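Local coordinates for glycosylation Associate Protein 1 (Streptococcus agalactiae serotype V, PDB 6OYC), which probably takes part, within a Gap1-Gap2-Gap3 complex, in handling glycosylated adhesins for export through the accessory Sec system, at residues Asn54-Tyr62 / Leu147-Ser156; Phe77-Val86 / Tyr170-Met179. All blocks are in the same frame, centred on the assembly; numbering follows the deposited sequence.

Contact 1: residues Asn54-Tyr62 / Leu147-Ser156; sequences NYMPNLRYY and LFDDRGFLSS
Asp150 reaches from the hairpin turn 149-152 into the start of helix 59-65 and meets Arg60 with one oxygen and the backbone with the other. Its OD1 takes a nearly straight bond from Arg60 NE at 2.7 Å, on the syn side and in the guanidinium plane. OD2 accepts from Tyr61 N at 3.1 Å, from above the carboxylate plane, and more weakly from Arg60 N. The backbones are tied as well, Asp150 N giving a 2.8 Å bond to Pro57 O.

Asp150 can face the helix start because its CG sits between the backbone N and the carbonyl carbon (chi1 64°). The guanidinium of Arg151 lies flat on that of Arg60, planes 5° apart and CZ over CZ at 3.4 Å. Asp149 holds Arg151 side-on, OD1 taking NE and OD2 taking NH2; OD1 also accepts from Arg151 N, closing an Asx turn. Arg60 NH2 is near Asp149 OD1, but that oxygen lies well out of the guanidinium plane, a purely electrostatic pairing.

At the other end, Tyr55 OH hydrogen-bonds Ser155 OG at 2.6 Å and Ser156 OG at 2.9 Å. These two serines form a classic beta bulge opposite Leu147, which brings both hydroxyls to the one phenol. Pro57 CD covers a face of the Tyr55 ring, 3.7 Å above its centre.

Farther out, Asp78 makes a salt bridge with Arg151 NH1, Tyr73 OH bonds Arg60 NH1, and Asn130 ND2 hydrogen-bonds the side-chain oxygen of Asn58. Asp149, Asp150 and Asp78 surround the stacked guanidinium groups and probably balance their charge, and the N-H groups at the start of the helix should favour an ionised Asp150.

Contact 2: residues Phe77-Val86 / Tyr170-Met179; sequences FDDIQEIGNV and YLAPSGERIM
Gln81 provides the hydrogen bond across this contact: its NE2 gives 2.7 Å to Leu171 O, the N-H...O angle 151°. With the chain extended beyond CG, the amide passes beside Tyr170 CB, its plane 81° from the ring. The same NE2 also bonds Ser155 OG. Backbone contact is closest nearby, where Gln81 O lies 3.3 Å from Ala172 CA in a CA-H...O contact.

Most of the rest is apolar. Phe77 and Tyr170 meet obliquely, planes at 40°, with Phe77 CE2 3.5 Å from Tyr170 CE2. Ile178 and Met179 form a classic beta bulge opposite Tyr170, and both side chains turn to the helix end. Met179 CE lies over the rim of the Tyr170 ring and touches Phe77 CE2 at 3.6 Å, while its SD packs on Ile80 CG2. Ile178 reaches Ile80 through CG2, and its CD1 lies against the Glu82 carboxylate, 3.9 Å from CD of Glu82, a group paired with Lys196. Pro173, in the turn 172-175, packs on Ile83 and Val86.

A Schellman motif, with positive phi at Glu82, closes the helix, and the chain then passes the hairpin turn at Pro173. Helix 208-223 flanks the apolar cluster, Ile208 and Ile212 touching Phe77 and Leu211 touching Ile80 and Met179. Strand 190-192 adds Val190 and Ile192 beside Met179.

In the fold
Contacts 1 and 2 lie about 11 Å apart, centre to centre, on one side of the chain's centre. Each pairs an early segment, from the region of strands 48-52 and 73-75 of the seven-stranded parallel sheet, with a hairpin of the long antiparallel sheet. Along the chain the segments alternate: 54-62, 77-86, 147-156, 170-179. The hairpins are adjacent, strands 154-161 and 164-171 being neighbours, with a probable Ser155-Leu171 backbone bond. A salt bridge also joins the two contacts, and Tyr55 packs on both Gln81 and Phe77. Together the contacts seat the antiparallel sheet against the parallel-sheet domain, consistent with an insertion into a GT-B-like fold.

Contact 1: residues Asn54-Tyr62 / Leu147-Ser156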
# COMPACT_ATOMS: atom_id res chain seq x y z
N ASN A 54 2.03 2.37 -15.31
CA ASN A 54 2.60 1.03 -15.32
C ASN A 54 1.52 -0.02 -15.54
O ASN A 54 0.33 0.25 -15.47
CB ASN A 54 3.35 0.74 -14.01
CG ASN A 54 2.45 0.84 -12.79
OD1 ASN A 54 1.75 1.82 -12.59
ND2 ASN A 54 2.47 -0.19 -11.96
N TYR A 55 1.98 -1.23 -15.82
CA TYR A 55 1.10 -2.38 -16.06
C TYR A 55 0.38 -2.77 -14.76
O TYR A 55 1.02 -3.09 -13.75
CB TYR A 55 1.96 -3.52 -16.59
CG TYR A 55 1.27 -4.82 -16.93
CD1 TYR A 55 0.19 -4.86 -17.81
CD2 TYR A 55 1.71 -6.02 -16.39
CE1 TYR A 55 -0.43 -6.04 -18.14
CE2 TYR A 55 1.11 -7.21 -16.71
CZ TYR A 55 0.04 -7.22 -17.58
OH TYR A 55 -0.57 -8.40 -17.90
N MET A 56 -0.95 -2.74 -14.77
CA MET A 56 -1.73 -2.99 -13.54
C MET A 56 -2.94 -3.89 -13.82
O MET A 56 -4.09 -3.45 -13.77
CB MET A 56 -2.17 -1.66 -12.92
CG MET A 56 -1.03 -0.89 -12.27
SD MET A 56 -0.60 -1.70 -10.72
CE MET A 56 -1.68 -0.81 -9.59
N PRO A 57 -2.70 -5.17 -14.09
CA PRO A 57 -3.84 -6.08 -14.39
C PRO A 57 -4.82 -6.23 -13.23
O PRO A 57 -5.96 -6.65 -13.45
CB PRO A 57 -3.15 -7.41 -14.71
CG PRO A 57 -1.79 -7.31 -14.04
CD PRO A 57 -1.41 -5.87 -14.13
N ASN A 58 -4.42 -5.88 -12.01
CA ASN A 58 -5.29 -5.97 -10.84
C ASN A 58 -5.78 -4.60 -10.39
O ASN A 58 -6.10 -4.41 -9.22
CB ASN A 58 -4.58 -6.67 -9.69
CG ASN A 58 -5.50 -7.56 -8.93
OD1 ASN A 58 -6.23 -8.35 -9.53
ND2 ASN A 58 -5.52 -7.42 -7.60
N LEU A 59 -5.85 -3.64 -11.32
CA LEU A 59 -6.08 -2.25 -10.95
C LEU A 59 -7.46 -2.05 -10.33
O LEU A 59 -7.62 -1.25 -9.40
CB LEU A 59 -5.89 -1.35 -12.17
CG LEU A 59 -6.15 0.15 -12.00
CD1 LEU A 59 -5.31 0.71 -10.87
CD2 LEU A 59 -5.85 0.89 -13.31
N ARG A 60 -8.47 -2.75 -10.84
CA ARG A 60 -9.82 -2.46 -10.37
C ARG A 60 -10.02 -2.93 -8.92
O ARG A 60 -10.61 -2.21 -8.11
CB ARG A 60 -10.85 -3.06 -11.33
CG ARG A 60 -11.09 -2.20 -12.61
CD ARG A 60 -10.88 -2.98 -13.92
NE ARG A 60 -9.60 -3.68 -13.94
CZ ARG A 60 -8.47 -3.17 -14.41
NH1 ARG A 60 -8.44 -1.95 -14.94
NH2 ARG A 60 -7.35 -3.90 -14.35
N TYR A 61 -9.49 -4.11 -8.57
CA TYR A 61 -9.50 -4.50 -7.16
C TYR A 61 -8.66 -3.54 -6.34
O TYR A 61 -9.05 -3.17 -5.23
CB TYR A 61 -9.00 -5.93 -6.96
CG TYR A 61 -10.09 -6.94 -7.24
CD1 TYR A 61 -11.32 -6.86 -6.57
CD2 TYR A 61 -9.92 -7.94 -8.18
CE1 TYR A 61 -12.33 -7.77 -6.84
CE2 TYR A 61 -10.92 -8.85 -8.45
CZ TYR A 61 -12.12 -8.75 -7.79
OH TYR A 61 -13.11 -9.65 -8.06
N TYR A 62 -7.52 -3.13 -6.87
CA TYR A 62 -6.68 -2.20 -6.12
C TYR A 62 -7.46 -0.94 -5.77
O TYR A 62 -7.50 -0.53 -4.60
CB TYR A 62 -5.41 -1.87 -6.92
CG TYR A 62 -4.36 -1.11 -6.14
CD1 TYR A 62 -4.37 0.29 -6.10
CD2 TYR A 62 -3.33 -1.77 -5.46
CE1 TYR A 62 -3.40 1.01 -5.40
CE2 TYR A 62 -2.36 -1.07 -4.74
CZ TYR A 62 -2.39 0.33 -4.72
OH TYR A 62 -1.43 1.05 -4.03
N LEU A 147 -0.62 -14.36 -16.57
CA LEU A 147 -1.07 -13.22 -15.75
C LEU A 147 -2.51 -12.88 -16.13
O LEU A 147 -2.77 -12.52 -17.29
CB LEU A 147 -0.24 -11.96 -15.96
CG LEU A 147 1.11 -11.68 -15.32
CD1 LEU A 147 1.01 -11.75 -13.79
CD2 LEU A 147 2.17 -12.65 -15.90
N PHE A 148 -3.41 -12.96 -15.17
CA PHE A 148 -4.81 -12.68 -15.43
C PHE A 148 -5.16 -11.29 -14.94
O PHE A 148 -4.74 -10.89 -13.84
CB PHE A 148 -5.69 -13.74 -14.75
CG PHE A 148 -5.50 -15.11 -15.33
CD1 PHE A 148 -6.26 -15.53 -16.43
CD2 PHE A 148 -4.55 -15.98 -14.79
CE1 PHE A 148 -6.09 -16.78 -16.97
CE2 PHE A 148 -4.37 -17.25 -15.34
CZ PHE A 148 -5.14 -17.65 -16.43
N ASP A 149 -5.89 -10.55 -15.77
CA ASP A 149 -6.52 -9.30 -15.39
C ASP A 149 -7.67 -9.59 -14.44
O ASP A 149 -8.33 -10.63 -14.54
CB ASP A 149 -7.04 -8.59 -16.65
CG ASP A 149 -7.36 -7.10 -16.43
OD1 ASP A 149 -8.45 -6.79 -15.90
OD2 ASP A 149 -6.51 -6.25 -16.82
N ASP A 150 -7.94 -8.65 -13.53
CA ASP A 150 -9.07 -8.87 -12.62
C ASP A 150 -10.42 -8.76 -13.32
O ASP A 150 -11.43 -9.05 -12.71
CB ASP A 150 -9.02 -7.92 -11.42
CG ASP A 150 -9.16 -6.44 -11.80
OD1 ASP A 150 -9.95 -6.10 -12.71
OD2 ASP A 150 -8.52 -5.59 -11.14
N ARG A 151 -10.46 -8.33 -14.58
CA ARG A 151 -11.69 -8.43 -15.35
C ARG A 151 -11.89 -9.84 -15.92
O ARG A 151 -12.89 -10.09 -16.60
CB ARG A 151 -11.72 -7.37 -16.45
CG ARG A 151 -11.91 -5.95 -15.90
CD ARG A 151 -11.44 -4.84 -16.86
NE ARG A 151 -10.00 -4.88 -17.12
CZ ARG A 151 -9.30 -3.85 -17.60
NH1 ARG A 151 -9.91 -2.70 -17.87
NH2 ARG A 151 -7.99 -3.97 -17.81
N GLY A 152 -10.99 -10.77 -15.62
CA GLY A 152 -11.16 -12.16 -15.98
C GLY A 152 -10.82 -12.53 -17.41
O GLY A 152 -11.48 -13.39 -17.99
N PHE A 153 -9.81 -11.88 -18.01
CA PHE A 153 -9.23 -12.33 -19.27
C PHE A 153 -7.74 -12.55 -19.07
O PHE A 153 -7.16 -12.08 -18.08
CB PHE A 153 -9.50 -11.31 -20.40
CG PHE A 153 -8.85 -9.97 -20.18
CD1 PHE A 153 -7.54 -9.74 -20.60
CD2 PHE A 153 -9.55 -8.94 -19.58
CE1 PHE A 153 -6.93 -8.50 -20.40
CE2 PHE A 153 -8.95 -7.69 -19.37
CZ PHE A 153 -7.63 -7.48 -19.79
N LEU A 154 -7.11 -13.27 -20.00
CA LEU A 154 -5.65 -13.44 -19.97
C LEU A 154 -4.98 -12.16 -20.46
O LEU A 154 -5.10 -11.82 -21.63
CB LEU A 154 -5.21 -14.63 -20.83
CG LEU A 154 -3.69 -14.92 -20.85
CD1 LEU A 154 -3.12 -15.20 -19.46
CD2 LEU A 154 -3.42 -16.08 -21.77
N SER A 155 -4.26 -11.46 -19.57
CA SER A 155 -3.62 -10.19 -19.88
C SER A 155 -2.23 -10.37 -20.50
O SER A 155 -1.88 -9.63 -21.43
CB SER A 155 -3.51 -9.32 -18.62
OG SER A 155 -2.92 -8.06 -18.92
N SER A 156 -1.43 -11.31 -20.00
CA SER A 156 -0.10 -11.48 -20.55
C SER A 156 0.45 -12.86 -20.18
O SER A 156 -0.05 -13.52 -19.27
CB SER A 156 0.83 -10.35 -20.09
OG SER A 156 1.21 -10.48 -18.72

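Contact 2: residues Phe77-Val86 / Tyr170-Met179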
# COMPACT_ATOMS: atom_id res chain seq x y z
N PHE A 77 -1.51 0.92 -20.24
CA PHE A 77 -1.44 -0.45 -20.74
C PHE A 77 -2.79 -0.94 -21.23
O PHE A 77 -2.85 -1.70 -22.20
CB PHE A 77 -0.86 -1.39 -19.68
CG PHE A 77 0.65 -1.41 -19.67
CD1 PHE A 77 1.36 -0.34 -19.12
CD2 PHE A 77 1.35 -2.46 -20.25
CE1 PHE A 77 2.73 -0.34 -19.11
CE2 PHE A 77 2.73 -2.46 -20.25
CZ PHE A 77 3.43 -1.39 -19.68
N ASP A 78 -3.88 -0.54 -20.56
CA ASP A 78 -5.22 -0.81 -21.08
C ASP A 78 -5.37 -0.29 -22.51
O ASP A 78 -5.90 -0.97 -23.40
CB ASP A 78 -6.28 -0.18 -20.17
CG ASP A 78 -6.62 -1.04 -18.95
OD1 ASP A 78 -5.84 -1.93 -18.54
OD2 ASP A 78 -7.70 -0.82 -18.39
N ASP A 79 -4.91 0.94 -22.75
CA ASP A 79 -4.92 1.55 -24.08
C ASP A 79 -4.10 0.72 -25.07
O ASP A 79 -4.59 0.30 -26.12
CB ASP A 79 -4.36 2.97 -23.94
CG ASP A 79 -4.47 3.79 -25.22
OD1 ASP A 79 -4.75 3.24 -26.30
OD2 ASP A 79 -4.23 5.01 -25.13
N ILE A 80 -2.83 0.49 -24.74
CA ILE A 80 -1.98 -0.35 -25.57
C ILE A 80 -2.67 -1.67 -25.91
O ILE A 80 -2.77 -2.06 -27.08
CB ILE A 80 -0.64 -0.61 -24.86
CG1 ILE A 80 0.09 0.71 -24.66
CG2 ILE A 80 0.20 -1.63 -25.63
CD1 ILE A 80 1.38 0.56 -23.89
N GLN A 81 -3.17 -2.37 -24.89
CA GLN A 81 -3.63 -3.73 -25.08
C GLN A 81 -5.03 -3.82 -25.68
O GLN A 81 -5.52 -4.94 -25.85
CB GLN A 81 -3.61 -4.48 -23.74
CG GLN A 81 -2.21 -4.78 -23.22
CD GLN A 81 -2.25 -5.47 -21.88
OE1 GLN A 81 -2.04 -4.84 -20.84
NE2 GLN A 81 -2.55 -6.78 -21.90
N GLU A 82 -5.67 -2.69 -26.01
CA GLU A 82 -6.97 -2.67 -26.71
C GLU A 82 -8.05 -3.37 -25.89
O GLU A 82 -8.87 -4.14 -26.41
CB GLU A 82 -6.88 -3.28 -28.11
CG GLU A 82 -6.01 -2.47 -29.03
CD GLU A 82 -5.79 -3.11 -30.39
OE1 GLU A 82 -6.48 -4.10 -30.73
OE2 GLU A 82 -4.90 -2.61 -31.11
N ILE A 83 -8.03 -3.12 -24.58
CA ILE A 83 -8.95 -3.82 -23.71
C ILE A 83 -10.37 -3.26 -23.85
O ILE A 83 -11.33 -4.02 -24.02
CB ILE A 83 -8.41 -3.80 -22.26
CG1 ILE A 83 -7.26 -4.81 -22.17
CG2 ILE A 83 -9.50 -4.12 -21.24
CD1 ILE A 83 -6.21 -4.44 -21.17
N GLY A 84 -10.52 -1.94 -23.85
CA GLY A 84 -11.87 -1.44 -24.07
C GLY A 84 -12.80 -1.78 -22.92
O GLY A 84 -12.39 -1.94 -21.77
N ASN A 85 -14.08 -1.90 -23.23
CA ASN A 85 -15.06 -2.16 -22.18
C ASN A 85 -15.42 -3.65 -22.16
O ASN A 85 -16.49 -4.07 -22.57
CB ASN A 85 -16.27 -1.27 -22.39
CG ASN A 85 -17.37 -1.56 -21.40
OD1 ASN A 85 -17.13 -1.72 -20.20
ND2 ASN A 85 -18.61 -1.61 -21.89
N VAL A 86 -14.47 -4.44 -21.64
CA VAL A 86 -14.58 -5.89 -21.69
C VAL A 86 -15.63 -6.37 -20.70
O VAL A 86 -15.77 -5.82 -19.60
CB VAL A 86 -13.20 -6.51 -21.39
CG1 VAL A 86 -12.76 -6.19 -19.96
CG2 VAL A 86 -13.24 -8.01 -21.58
N TYR A 170 2.09 -9.34 -24.22
CA TYR A 170 0.90 -8.68 -23.71
C TYR A 170 -0.22 -8.84 -24.71
O TYR A 170 -0.03 -8.59 -25.91
CB TYR A 170 1.14 -7.20 -23.45
CG TYR A 170 2.18 -6.84 -22.42
CD1 TYR A 170 3.54 -6.96 -22.70
CD2 TYR A 170 1.81 -6.31 -21.17
CE1 TYR A 170 4.51 -6.59 -21.76
CE2 TYR A 170 2.77 -5.95 -20.21
CZ TYR A 170 4.12 -6.09 -20.52
OH TYR A 170 5.08 -5.71 -19.61
N LEU A 171 -1.39 -9.22 -24.23
CA LEU A 171 -2.49 -9.68 -25.07
C LEU A 171 -3.67 -8.73 -24.98
O LEU A 171 -3.85 -8.02 -23.98
CB LEU A 171 -2.92 -11.10 -24.69
CG LEU A 171 -1.83 -12.19 -24.60
CD1 LEU A 171 -2.39 -13.58 -24.31
CD2 LEU A 171 -1.00 -12.24 -25.88
N ALA A 172 -4.48 -8.73 -26.04
CA ALA A 172 -5.84 -8.21 -26.01
C ALA A 172 -6.80 -9.30 -25.52
O ALA A 172 -6.43 -10.48 -25.48
CB ALA A 172 -6.25 -7.72 -27.41
N PRO A 173 -8.02 -8.93 -25.11
CA PRO A 173 -8.96 -9.96 -24.61
C PRO A 173 -9.30 -11.03 -25.63
O PRO A 173 -9.75 -12.12 -25.25
CB PRO A 173 -10.20 -9.15 -24.19
CG PRO A 173 -9.65 -7.77 -23.88
CD PRO A 173 -8.51 -7.56 -24.87
N SER A 174 -9.10 -10.77 -26.92
CA SER A 174 -9.23 -11.78 -27.95
C SER A 174 -8.14 -12.83 -27.89
O SER A 174 -8.27 -13.88 -28.54
CB SER A 174 -9.19 -11.14 -29.33
OG SER A 174 -7.86 -10.72 -29.57
N GLY A 175 -7.06 -12.57 -27.14
CA GLY A 175 -5.89 -13.41 -27.17
C GLY A 175 -4.80 -12.95 -28.12
O GLY A 175 -3.66 -13.45 -28.03
N GLU A 176 -5.11 -12.01 -29.02
CA GLU A 176 -4.10 -11.50 -29.95
C GLU A 176 -2.97 -10.78 -29.21
O GLU A 176 -3.21 -9.97 -28.31
CB GLU A 176 -4.74 -10.53 -30.97
CG GLU A 176 -3.78 -10.17 -32.09
CD GLU A 176 -4.37 -9.20 -33.11
OE1 GLU A 176 -5.33 -8.47 -32.77
OE2 GLU A 176 -3.85 -9.18 -34.25
N ARG A 177 -1.74 -11.05 -29.62
CA ARG A 177 -0.59 -10.38 -29.03
C ARG A 177 -0.47 -8.95 -29.54
O ARG A 177 -0.40 -8.72 -30.75
CB ARG A 177 0.68 -11.16 -29.33
CG ARG A 177 1.90 -10.53 -28.64
CD ARG A 177 3.08 -11.46 -28.69
NE ARG A 177 3.63 -11.54 -30.04
CZ ARG A 177 4.01 -12.67 -30.61
NH1 ARG A 177 3.90 -13.81 -29.95
NH2 ARG A 177 4.51 -12.66 -31.85
N ILE A 178 -0.43 -7.99 -28.63
CA ILE A 178 -0.20 -6.61 -29.03
C ILE A 178 1.28 -6.28 -29.07
O ILE A 178 1.75 -5.62 -29.99
CB ILE A 178 -0.95 -5.63 -28.11
CG1 ILE A 178 -2.44 -5.95 -28.09
CG2 ILE A 178 -0.68 -4.21 -28.56
CD1 ILE A 178 -3.10 -5.82 -29.41
N MET A 179 2.03 -6.73 -28.07
CA MET A 179 3.46 -6.43 -28.06
C MET A 179 4.18 -7.48 -27.23
O MET A 179 3.59 -8.12 -26.35
CB MET A 179 3.74 -5.03 -27.52
CG MET A 179 3.35 -4.87 -26.07
SD MET A 179 3.66 -3.27 -25.37
CE MET A 179 2.97 -3.50 -23.74